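Local coordinates for Rbsd/fucu transport protein family protein (Streptococcus pneumoniae, PDB 4A34) that probably catalyses the interconversion of the alpha and beta anomers of L-fucose, a sugar it binds in pockets shared between subunits of a ten-chain assembly, at residues S10-K15 with K41-D46; L28-Y33 with L129-I134; Y59-D64 with L135-V140; Q72-V77 with D110-S115. All coordinates share one frame; numbering follows the deposited sequence.

Contact 1 (S10-K15 with K41-D46). With K (potassium ion), chain B.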
# COMPACT_ATOMS: atom_id res chain seq x y z
N SER I 10 -10.97 -8.81 21.73
CA SER I 10 -10.23 -7.66 21.22
C SER I 10 -10.99 -6.91 20.13
O SER I 10 -11.89 -7.47 19.50
CB SER I 10 -8.88 -8.12 20.67
OG SER I 10 -9.01 -8.54 19.32
N PRO I 11 -10.63 -5.64 19.89
CA PRO I 11 -11.29 -4.82 18.86
C PRO I 11 -11.31 -5.44 17.45
O PRO I 11 -12.34 -5.38 16.78
CB PRO I 11 -10.48 -3.53 18.88
CG PRO I 11 -10.02 -3.43 20.29
CD PRO I 11 -9.73 -4.82 20.72
N ASP I 12 -10.20 -6.02 17.00
CA ASP I 12 -10.16 -6.64 15.68
C ASP I 12 -10.92 -7.96 15.64
O ASP I 12 -11.71 -8.20 14.71
CB ASP I 12 -8.74 -6.79 15.13
CG ASP I 12 -8.72 -6.90 13.59
OD1 ASP I 12 -9.54 -6.22 12.92
OD2 ASP I 12 -7.88 -7.66 13.06
N LEU I 13 -10.73 -8.81 16.65
CA LEU I 13 -11.49 -10.05 16.76
C LEU I 13 -13.01 -9.82 16.66
O LEU I 13 -13.70 -10.56 15.96
CB LEU I 13 -11.14 -10.85 18.03
CG LEU I 13 -12.02 -12.08 18.33
CD1 LEU I 13 -11.90 -13.14 17.24
CD2 LEU I 13 -11.73 -12.69 19.69
N LEU I 14 -13.52 -8.80 17.35
CA LEU I 14 -14.96 -8.52 17.31
C LEU I 14 -15.42 -8.13 15.91
O LEU I 14 -16.44 -8.61 15.44
CB LEU I 14 -15.34 -7.44 18.33
CG LEU I 14 -16.80 -7.32 18.79
CD1 LEU I 14 -17.57 -8.64 18.73
CD2 LEU I 14 -16.86 -6.77 20.19
N LYS I 15 -14.64 -7.28 15.24
CA LYS I 15 -14.89 -6.94 13.85
C LYS I 15 -15.01 -8.22 13.01
O LYS I 15 -15.99 -8.39 12.27
CB LYS I 15 -13.77 -6.06 13.29
CG LYS I 15 -14.00 -5.57 11.89
CD LYS I 15 -12.86 -4.69 11.41
CE LYS I 15 -13.03 -4.25 9.96
NZ LYS I 15 -12.76 -5.31 8.97
N LYS I 41 -6.35 -14.66 7.54
CA LYS I 41 -6.44 -13.41 8.28
C LYS I 41 -6.00 -13.69 9.72
O LYS I 41 -6.58 -14.55 10.36
CB LYS I 41 -7.88 -12.89 8.22
CG LYS I 41 -8.14 -11.57 8.91
CD LYS I 41 -9.56 -11.06 8.60
CE LYS I 41 -9.82 -9.71 9.27
NZ LYS I 41 -8.98 -8.61 8.67
N LEU I 42 -4.98 -12.99 10.19
CA LEU I 42 -4.40 -13.22 11.52
C LEU I 42 -4.85 -12.22 12.59
O LEU I 42 -4.74 -10.99 12.41
CB LEU I 42 -2.87 -13.22 11.44
CG LEU I 42 -2.10 -13.46 12.74
CD1 LEU I 42 -2.35 -14.87 13.27
CD2 LEU I 42 -0.62 -13.24 12.56
N ILE I 43 -5.34 -12.75 13.71
CA ILE I 43 -5.61 -11.97 14.90
C ILE I 43 -4.72 -12.51 16.01
O ILE I 43 -4.73 -13.72 16.27
CB ILE I 43 -7.07 -12.08 15.31
CG1 ILE I 43 -7.96 -11.53 14.19
CG2 ILE I 43 -7.33 -11.31 16.62
CD1 ILE I 43 -9.23 -12.31 14.02
N ARG I 44 -3.94 -11.65 16.65
CA ARG I 44 -3.08 -12.10 17.73
C ARG I 44 -3.69 -11.76 19.09
O ARG I 44 -3.90 -10.60 19.42
CB ARG I 44 -1.66 -11.51 17.63
CG ARG I 44 -0.85 -11.93 16.41
CD ARG I 44 0.65 -11.90 16.71
NE ARG I 44 1.04 -13.07 17.49
CZ ARG I 44 1.52 -14.20 16.97
NH1 ARG I 44 1.70 -14.32 15.66
NH2 ARG I 44 1.83 -15.21 17.76
N CYS I 45 -3.96 -12.80 19.88
CA CYS I 45 -4.40 -12.65 21.25
C CYS I 45 -3.45 -13.39 22.21
O CYS I 45 -3.88 -14.22 23.02
CB CYS I 45 -5.84 -13.12 21.38
SG CYS I 45 -6.94 -12.08 20.42
N ASP I 46 -2.17 -13.07 22.09
CA ASP I 46 -1.10 -13.78 22.80
C ASP I 46 -1.28 -13.88 24.32
O ASP I 46 -0.69 -14.75 24.96
CB ASP I 46 0.26 -13.16 22.47
CG ASP I 46 0.66 -13.37 21.02
OD1 ASP I 46 0.90 -14.53 20.62
OD2 ASP I 46 0.74 -12.37 20.27
K K B . -2.73 -8.42 20.05
O HOH W 1 -6.94 -8.68 10.57
O HOH W 2 -0.56 -10.10 21.08
O HOH W 3 -2.70 -7.06 17.45
O HOH W 4 -5.17 -7.51 21.44

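Contact 2 (L28-Y33 with L129-I134). With FUL (beta-L-fucopyranose), chain C.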
# COMPACT_ATOMS: atom_id res chain seq x y z
N LEU I 28 -9.22 -21.14 16.85
CA LEU I 28 -8.64 -20.67 18.09
C LEU I 28 -7.36 -21.46 18.26
O LEU I 28 -7.38 -22.63 18.66
CB LEU I 28 -9.61 -20.86 19.26
CG LEU I 28 -11.06 -20.34 19.05
CD1 LEU I 28 -11.97 -20.64 20.25
CD2 LEU I 28 -11.10 -18.85 18.74
N ALA I 29 -6.24 -20.84 17.92
CA ALA I 29 -4.96 -21.53 17.89
C ALA I 29 -4.21 -21.41 19.21
O ALA I 29 -4.21 -20.35 19.83
CB ALA I 29 -4.12 -21.01 16.75
N ASP I 30 -3.56 -22.49 19.63
CA ASP I 30 -2.77 -22.46 20.85
C ASP I 30 -1.36 -21.93 20.59
O ASP I 30 -0.93 -21.81 19.44
CB ASP I 30 -2.76 -23.82 21.57
CG ASP I 30 -2.00 -24.92 20.82
OD1 ASP I 30 -0.96 -24.66 20.18
OD2 ASP I 30 -2.46 -26.08 20.91
N ALA I 31 -0.63 -21.63 21.67
CA ALA I 31 0.65 -20.94 21.59
C ALA I 31 1.67 -21.61 20.68
O ALA I 31 2.49 -20.94 20.07
CB ALA I 31 1.24 -20.75 22.97
N ASN I 32 1.60 -22.94 20.59
CA ASN I 32 2.55 -23.72 19.81
C ASN I 32 2.14 -23.86 18.35
O ASN I 32 2.92 -24.35 17.52
CB ASN I 32 2.72 -25.11 20.43
CG ASN I 32 3.49 -25.07 21.73
OD1 ASN I 32 4.72 -25.00 21.74
ND2 ASN I 32 2.77 -25.15 22.85
N TYR I 33 0.93 -23.42 18.03
CA TYR I 33 0.37 -23.59 16.69
C TYR I 33 1.07 -22.72 15.63
O TYR I 33 1.59 -21.65 15.97
CB TYR I 33 -1.15 -23.34 16.72
CG TYR I 33 -1.84 -23.78 15.46
CD1 TYR I 33 -2.16 -25.12 15.25
CD2 TYR I 33 -2.12 -22.86 14.45
CE1 TYR I 33 -2.75 -25.53 14.07
CE2 TYR I 33 -2.72 -23.26 13.27
CZ TYR I 33 -3.03 -24.59 13.08
OH TYR I 33 -3.62 -24.97 11.91
N LEU I 129 -1.24 -28.44 25.27
CA LEU I 129 -1.03 -29.08 23.96
C LEU I 129 -2.33 -29.55 23.31
O LEU I 129 -3.29 -29.88 24.00
CB LEU I 129 -0.05 -30.26 24.06
CG LEU I 129 1.39 -30.07 24.52
CD1 LEU I 129 2.00 -28.77 24.01
CD2 LEU I 129 1.50 -30.17 26.05
N TYR I 130 -2.33 -29.58 21.98
CA TYR I 130 -3.45 -30.07 21.19
C TYR I 130 -4.75 -29.40 21.61
O TYR I 130 -5.78 -30.05 21.84
CB TYR I 130 -3.54 -31.60 21.29
CG TYR I 130 -2.35 -32.33 20.69
CD1 TYR I 130 -2.30 -32.62 19.32
CD2 TYR I 130 -1.26 -32.72 21.48
CE1 TYR I 130 -1.22 -33.28 18.76
CE2 TYR I 130 -0.17 -33.39 20.92
CZ TYR I 130 -0.16 -33.66 19.56
OH TYR I 130 0.91 -34.33 18.97
N ALA I 131 -4.69 -28.07 21.70
CA ALA I 131 -5.73 -27.25 22.35
C ALA I 131 -6.47 -26.39 21.35
O ALA I 131 -7.28 -25.54 21.72
CB ALA I 131 -5.10 -26.38 23.44
N ASN I 132 -6.18 -26.63 20.08
CA ASN I 132 -6.71 -25.85 18.98
C ASN I 132 -8.15 -26.24 18.70
O ASN I 132 -8.51 -27.40 18.82
CB ASN I 132 -5.83 -26.10 17.76
CG ASN I 132 -4.37 -25.79 18.01
OD1 ASN I 132 -3.98 -24.63 18.03
ND2 ASN I 132 -3.56 -26.82 18.19
N ILE I 133 -8.98 -25.27 18.34
CA ILE I 133 -10.38 -25.54 18.03
C ILE I 133 -10.73 -24.87 16.72
O ILE I 133 -10.18 -23.82 16.41
CB ILE I 133 -11.35 -25.00 19.13
CG1 ILE I 133 -10.89 -25.36 20.54
CG2 ILE I 133 -12.77 -25.51 18.91
CD1 ILE I 133 -11.77 -24.80 21.63
N ILE I 134 -11.63 -25.46 15.93
CA ILE I 134 -12.22 -24.75 14.79
C ILE I 134 -13.72 -24.67 14.99
O ILE I 134 -14.38 -25.69 15.23
CB ILE I 134 -11.94 -25.41 13.42
CG1 ILE I 134 -10.44 -25.66 13.23
CG2 ILE I 134 -12.49 -24.52 12.30
CD1 ILE I 134 -10.11 -26.43 12.00
C1 FUL C . 0.94 -28.44 17.03
C2 FUL C . 0.40 -27.60 18.19
O2 FUL C . -0.64 -26.74 17.80
C3 FUL C . -0.13 -28.56 19.25
O3 FUL C . -0.58 -27.88 20.38
C4 FUL C . 0.96 -29.54 19.65
O4 FUL C . 2.02 -28.82 20.21
C5 FUL C . 1.46 -30.27 18.40
C6 FUL C . 2.48 -31.34 18.75
O5 FUL C . 1.97 -29.29 17.50
O1 FUL C . 1.44 -27.64 15.99

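Contact 3 (Y59-D64 with L135-V140)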
# COMPACT_ATOMS: atom_id res chain seq x y z
N TYR I 59 -20.89 -17.32 23.35
CA TYR I 59 -21.90 -16.36 23.79
C TYR I 59 -22.45 -15.50 22.64
O TYR I 59 -23.66 -15.23 22.59
CB TYR I 59 -21.30 -15.46 24.87
CG TYR I 59 -22.26 -14.46 25.48
CD1 TYR I 59 -23.39 -14.88 26.19
CD2 TYR I 59 -22.04 -13.08 25.35
CE1 TYR I 59 -24.27 -13.96 26.76
CE2 TYR I 59 -22.91 -12.15 25.92
CZ TYR I 59 -24.03 -12.60 26.62
OH TYR I 59 -24.91 -11.71 27.18
N LEU I 60 -21.57 -15.08 21.73
CA LEU I 60 -21.95 -14.15 20.66
C LEU I 60 -22.24 -14.82 19.32
O LEU I 60 -23.05 -14.31 18.55
CB LEU I 60 -20.86 -13.09 20.48
CG LEU I 60 -20.47 -12.16 21.63
CD1 LEU I 60 -19.40 -11.19 21.15
CD2 LEU I 60 -21.64 -11.39 22.20
N MET I 61 -21.59 -15.95 19.06
CA MET I 61 -21.63 -16.57 17.74
C MET I 61 -22.24 -17.99 17.75
O MET I 61 -21.66 -18.90 18.33
CB MET I 61 -20.23 -16.59 17.14
CG MET I 61 -20.15 -17.07 15.70
SD MET I 61 -18.45 -17.43 15.20
CE MET I 61 -18.20 -19.06 15.93
N PRO I 62 -23.39 -18.17 17.09
CA PRO I 62 -24.04 -19.47 17.00
C PRO I 62 -23.24 -20.42 16.13
O PRO I 62 -22.54 -19.98 15.21
CB PRO I 62 -25.37 -19.16 16.32
CG PRO I 62 -25.57 -17.71 16.49
CD PRO I 62 -24.20 -17.13 16.43
N LEU I 63 -23.36 -21.72 16.40
CA LEU I 63 -22.63 -22.69 15.61
C LEU I 63 -23.51 -23.22 14.49
O LEU I 63 -24.73 -23.27 14.60
CB LEU I 63 -22.09 -23.82 16.49
CG LEU I 63 -20.94 -23.45 17.43
CD1 LEU I 63 -20.68 -24.54 18.43
CD2 LEU I 63 -19.64 -23.10 16.68
N ASP I 64 -22.85 -23.60 13.39
CA ASP I 64 -23.53 -24.05 12.19
C ASP I 64 -24.26 -25.39 12.39
O ASP I 64 -23.64 -26.43 12.60
CB ASP I 64 -22.52 -24.16 11.05
CG ASP I 64 -23.17 -24.14 9.68
OD1 ASP I 64 -24.42 -24.12 9.60
OD2 ASP I 64 -22.42 -24.15 8.68
N LEU I 135 -14.24 -23.45 14.90
CA LEU I 135 -15.65 -23.17 15.09
C LEU I 135 -16.22 -22.67 13.79
O LEU I 135 -15.57 -21.86 13.10
CB LEU I 135 -15.83 -22.11 16.18
CG LEU I 135 -15.21 -22.37 17.56
CD1 LEU I 135 -15.32 -21.11 18.40
CD2 LEU I 135 -15.92 -23.54 18.25
N LYS I 136 -17.40 -23.15 13.43
CA LYS I 136 -18.07 -22.77 12.18
C LYS I 136 -19.36 -21.98 12.45
O LYS I 136 -20.31 -22.50 13.02
CB LYS I 136 -18.35 -24.00 11.31
CG LYS I 136 -18.92 -23.68 9.93
CD LYS I 136 -19.56 -24.91 9.27
CE LYS I 136 -18.63 -25.59 8.30
NZ LYS I 136 -18.41 -24.80 7.07
N LYS I 137 -19.38 -20.72 12.01
CA LYS I 137 -20.47 -19.78 12.28
C LYS I 137 -21.84 -20.20 11.72
O LYS I 137 -21.96 -20.53 10.54
CB LYS I 137 -20.08 -18.38 11.78
CG LYS I 137 -21.19 -17.34 11.93
CD LYS I 137 -20.66 -15.92 11.86
CE LYS I 137 -21.68 -14.92 12.37
NZ LYS I 137 -21.08 -13.57 12.46
N GLY I 138 -22.85 -20.16 12.59
CA GLY I 138 -24.22 -20.53 12.23
C GLY I 138 -25.10 -19.32 11.96
O GLY I 138 -24.67 -18.18 12.13
N VAL I 139 -26.34 -19.59 11.55
CA VAL I 139 -27.32 -18.56 11.24
C VAL I 139 -27.75 -17.79 12.49
O VAL I 139 -27.87 -18.37 13.57
CB VAL I 139 -28.57 -19.18 10.55
CG1 VAL I 139 -29.53 -18.10 10.09
CG2 VAL I 139 -28.16 -20.04 9.37
N VAL I 140 -27.94 -16.48 12.34
CA VAL I 140 -28.49 -15.65 13.41
C VAL I 140 -29.93 -15.28 13.04
O VAL I 140 -30.16 -14.55 12.06
CB VAL I 140 -27.62 -14.39 13.67
CG1 VAL I 140 -28.28 -13.47 14.70
CG2 VAL I 140 -26.22 -14.78 14.12
O HOH W 5 -27.34 -22.57 12.48

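Contact 4 (Q72-V77 with D110-S115). With FUL (beta-L-fucopyranose), chain C.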
# COMPACT_ATOMS: atom_id res chain seq x y z
N GLN I 72 -14.10 -28.80 15.59
CA GLN I 72 -13.03 -29.78 15.37
C GLN I 72 -11.89 -29.58 16.35
O GLN I 72 -11.48 -28.45 16.60
CB GLN I 72 -12.48 -29.71 13.94
CG GLN I 72 -13.41 -30.19 12.85
CD GLN I 72 -14.33 -29.09 12.38
OE1 GLN I 72 -13.89 -28.04 11.90
NE2 GLN I 72 -15.63 -29.33 12.53
N PHE I 73 -11.39 -30.68 16.89
CA PHE I 73 -10.16 -30.62 17.68
C PHE I 73 -9.04 -31.26 16.87
O PHE I 73 -9.29 -31.81 15.80
CB PHE I 73 -10.32 -31.30 19.04
CG PHE I 73 -11.39 -30.70 19.92
CD1 PHE I 73 -11.84 -29.40 19.74
CD2 PHE I 73 -11.93 -31.45 20.97
CE1 PHE I 73 -12.83 -28.86 20.57
CE2 PHE I 73 -12.91 -30.91 21.80
CZ PHE I 73 -13.36 -29.62 21.60
N MET I 74 -7.81 -31.14 17.35
CA MET I 74 -6.68 -31.75 16.68
C MET I 74 -6.30 -33.01 17.45
O MET I 74 -5.88 -32.93 18.60
CB MET I 74 -5.49 -30.79 16.62
CG MET I 74 -4.20 -31.42 16.07
SD MET I 74 -2.76 -30.34 16.16
CE MET I 74 -3.09 -29.21 14.81
N ASN I 75 -6.43 -34.16 16.80
CA ASN I 75 -6.13 -35.44 17.44
C ASN I 75 -4.65 -35.61 17.79
O ASN I 75 -3.78 -35.04 17.13
CB ASN I 75 -6.62 -36.62 16.60
CG ASN I 75 -7.15 -37.77 17.46
OD1 ASN I 75 -6.73 -37.95 18.61
ND2 ASN I 75 -8.08 -38.54 16.90
N VAL I 76 -4.39 -36.39 18.83
CA VAL I 76 -3.02 -36.68 19.28
C VAL I 76 -2.32 -37.77 18.45
O VAL I 76 -2.97 -38.64 17.88
CB VAL I 76 -2.98 -37.07 20.79
CG1 VAL I 76 -3.51 -35.92 21.66
CG2 VAL I 76 -3.78 -38.35 21.05
N VAL I 77 -1.00 -37.70 18.39
CA VAL I 77 -0.18 -38.80 17.88
C VAL I 77 0.32 -39.56 19.11
O VAL I 77 0.71 -38.95 20.09
CB VAL I 77 1.02 -38.27 17.06
CG1 VAL I 77 2.16 -39.27 17.02
CG2 VAL I 77 0.58 -37.93 15.63
N ASP I 110 -4.44 -32.67 8.48
CA ASP I 110 -5.74 -32.22 7.98
C ASP I 110 -6.21 -30.93 8.65
O ASP I 110 -6.82 -30.07 8.02
CB ASP I 110 -6.82 -33.30 8.19
CG ASP I 110 -6.59 -34.55 7.35
OD1 ASP I 110 -5.78 -34.54 6.40
OD2 ASP I 110 -7.24 -35.57 7.65
N PHE I 111 -5.92 -30.83 9.95
CA PHE I 111 -6.24 -29.67 10.75
C PHE I 111 -5.57 -28.43 10.18
O PHE I 111 -6.20 -27.37 10.10
CB PHE I 111 -5.80 -29.88 12.21
CG PHE I 111 -6.45 -28.93 13.17
CD1 PHE I 111 -5.96 -27.63 13.34
CD2 PHE I 111 -7.57 -29.32 13.89
CE1 PHE I 111 -6.57 -26.75 14.22
CE2 PHE I 111 -8.19 -28.44 14.77
CZ PHE I 111 -7.69 -27.16 14.94
N TYR I 112 -4.31 -28.57 9.79
CA TYR I 112 -3.53 -27.48 9.20
C TYR I 112 -4.22 -26.96 7.95
O TYR I 112 -4.48 -25.76 7.82
CB TYR I 112 -2.10 -27.92 8.86
CG TYR I 112 -1.17 -28.15 10.05
CD1 TYR I 112 -1.48 -27.66 11.33
CD2 TYR I 112 0.04 -28.81 9.88
CE1 TYR I 112 -0.61 -27.85 12.41
CE2 TYR I 112 0.93 -29.01 10.96
CZ TYR I 112 0.59 -28.53 12.22
OH TYR I 112 1.46 -28.73 13.28
N GLU I 113 -4.54 -27.87 7.03
CA GLU I 113 -5.18 -27.52 5.77
C GLU I 113 -6.55 -26.84 5.93
O GLU I 113 -6.84 -25.85 5.26
CB GLU I 113 -5.24 -28.73 4.83
CG GLU I 113 -3.87 -29.32 4.42
CD GLU I 113 -2.97 -28.32 3.68
OE1 GLU I 113 -3.50 -27.52 2.87
OE2 GLU I 113 -1.74 -28.33 3.92
N ARG I 114 -7.39 -27.35 6.83
CA ARG I 114 -8.67 -26.67 7.07
C ARG I 114 -8.47 -25.27 7.68
O ARG I 114 -9.21 -24.33 7.35
CB ARG I 114 -9.63 -27.51 7.92
CG ARG I 114 -11.09 -27.25 7.54
CD ARG I 114 -12.03 -27.39 8.72
NE ARG I 114 -12.72 -28.67 8.76
CZ ARG I 114 -14.04 -28.81 8.82
NH1 ARG I 114 -14.83 -27.75 8.85
NH2 ARG I 114 -14.58 -30.02 8.85
N SER I 115 -7.46 -25.12 8.53
CA SER I 115 -7.13 -23.81 9.11
C SER I 115 -6.69 -22.77 8.06
O SER I 115 -6.85 -21.57 8.28
CB SER I 115 -6.08 -23.95 10.21
OG SER I 115 -4.77 -23.93 9.68
C1 FUL C . 0.94 -28.44 17.03
C2 FUL C . 0.40 -27.60 18.19
O2 FUL C . -0.64 -26.74 17.80
C3 FUL C . -0.13 -28.56 19.25
O3 FUL C . -0.58 -27.88 20.38
C4 FUL C . 0.96 -29.54 19.65
O4 FUL C . 2.02 -28.82 20.21
C5 FUL C . 1.46 -30.27 18.40
C6 FUL C . 2.48 -31.34 18.75
O5 FUL C . 1.97 -29.29 17.50
O1 FUL C . 1.44 -27.64 15.99

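Contact 1 (S10-K15 with K41-D46)
Asp12 sets a carboxylate oxygen against the aliphatic flank of Ile43: OD2 lies 4.0 Å from CG1, the two side chains crossing at a slant. A water gives a hydrogen to Asp12 OD2 (2.9 Å) and takes one from Lys41 NZ (2.8 Å). The ammonium and carboxylate are thus joined through water, while Lys15 NZ of the same helix forms a salt bridge with Glu19. Ile43 also meets the next residue of the helix, Leu13. With its chi1 of -61° the CG2 branch stands opposite the backbone N and reaches Leu13 CB at 4.1 Å; a beta-branched apolar residue can offer one branch to Asp12 and the other to Leu13. Ser10 is the N-cap of helix 11-19: its OG accepts from Leu13 N at 3.2 Å, and lies beside Ile43 CG2 and Cys45 SG. At the outer side of this edge strand, Arg44 O binds a potassium ion at 2.5 Å, together with waters and Arg44 O of the third subunit, while the Arg44 guanidinium grips Asp46 side-on, NE to OD2 and NH2 to OD1. Apolar packing therefore seats the helix on the strand, whereas charge, water and metal work at its margins and across the subunit boundary.

Contact 2 (L28-Y33 with L129-I134)
Asp30 holds its chi1 at 68°, with CG in the crowded position between backbone N and carbonyl carbon, which turns the carboxylate toward Asn132; Asn132 in turn carries CG beside its own N (chi1 -56°), sending its amide across the aspartate at about a right angle. Asn132 OD1 accepts from Asp30 N at 2.7 Å, the donor standing 36° out of the carbonyl plane. Asp30 OD2 accepts from Ala131 N at 3.1 Å, nearly end-on. The same Asp30 OD2 lies 2.7 Å from fucose O3, which donates to it. The opposite loop thus helps to orient the carboxylate toward the sugar. O3 also accepts from Tyr130 N at 2.9 Å. The neighbouring hydroxyl O2 takes a hydrogen from Asn132 ND2 at 2.9 Å and gives one to Asp30 OD1, while the Tyr33 ring offers its edge to it. Asp30 suits its place because its two oxygens can serve adjacent hydroxyls while its short side chain keeps them near the backbone. Tyr130 lays one ring face beneath C4 and C5 of the sugar, and its OH is held by Asp80. Behind the pocket Leu28 and Ile133 form an antiparallel hydrogen-bonded pair, with their side chains packed toward helix 50-60. Hydroxyls clasped by acid and amide and a ring stacked on the sugar are typical of a carbohydrate pocket; here Tyr112 and His22 of the fourth subunit add further bonds.

Contact 3 (Y59-D64 with L135-V140)
Leu63 and Lys137 form a single backbone bridge where the chain leaving helix 50-60 meets the end of strand 133-136, the two paths running 99° apart. A bond on each side secures it: Asp64 N gives to Lys136 O at 2.8 Å, and Gly138 N to Pro62 O at 2.6 Å, the latter donor lying 46° out of the carbonyl plane. Gly138 CA comes within 3.6 Å of Asp64 CA, an approach that depends on glycine, since a CB here would point at 59-64 and run into Leu63 O. Met61 has left helical geometry, and its chi1 of -173° leads the flexible thioether along the sheet end: SD lies 3.9 Å from Lys137 CB and CE 3.9 Å from Leu135 CB. Leu63 CD2 also touches Leu135 CB. The ring of Pro62 crosses Val140 at about a right angle, with CG 3.8 Å from CG2. Asp64 lies against the methylene part of Lys136; the charged ends stay near but form no salt bridge, each having a stronger partner: Asp64 OD1 accepts from His22 NE2 and Tyr66 N, Lys136 NZ pairs with Glu25. As His22 belongs to a fucose pocket that Val139 also lines, Asp64 may steady its ring as a second-shell residue. Leu135 packs on Leu54 and Ile57 of helix 50-60, Met61 meets Leu17 of helix 11-19, and Leu2 of the second subunit packs on Met61 and Lys137.

Contact 4 (Q72-V77 with D110-S115)
Tyr112, whose ring touches the methyl of Met74, carries a hydroxyl with two partners: OH is 2.9 Å from fucose O1, a hydrogen bond in which either may donate, and it is also bonded to Arg108 NE. O1 is the anomeric hydroxyl, so the tyrosine binds the group a mutarotase would act on, consistent with a part in catalysis. The packing is a Met-aromatic contact between strand 71-74 and helix 108-116; the helix lies against the sheet, and the axes of 72-74 and 110-115 run 131° apart. Met74 CB lies over a face of Phe111, 4.1 Å from the ring centroid, with SD above the same face but more distant. The bend at the end of the methionine chain (chi3 -76°) lays CE between two aromatics, 3.6 Å from Phe111 CD1 and 3.7 Å from Tyr112 CE1. An unbranched, pliant side chain can bend its methyl in between the two rings. Phe111 turns its edge to the backbone oxygens of Gln72 and Phe73. Two residues earlier in the strand, the Gln72 amide stacks on the guanidinium of Arg114, their planes 24° apart; NE2 binds Ser69, and Arg114 NH1 pairs with Glu25. There Gln72 OE1 stands over the middle of the guanidinium, 3.2 Å from Arg114 CZ.

From the N terminus, helix 11-19 opens contact 1 and strand 25-29 opens contact 2 before strand 42-45 closes the first, so these two cross. Residues 59-64 then open contact 3, and 72-77 open contact 4, which 110-115 close within the spans of both contacts 2 and 3. The last strand finishes both: 129-134 close contact 2 and 135-140 close contact 3, making that pair cross as well. All four reach one mixed sheet. Contacts 2 and 4 share a bound fucose and are joined by Tyr33 OH and Ser115 OG; contact 3 meets contact 2 through Leu28 and Leu135, and contact 1 through Leu14 and Leu60.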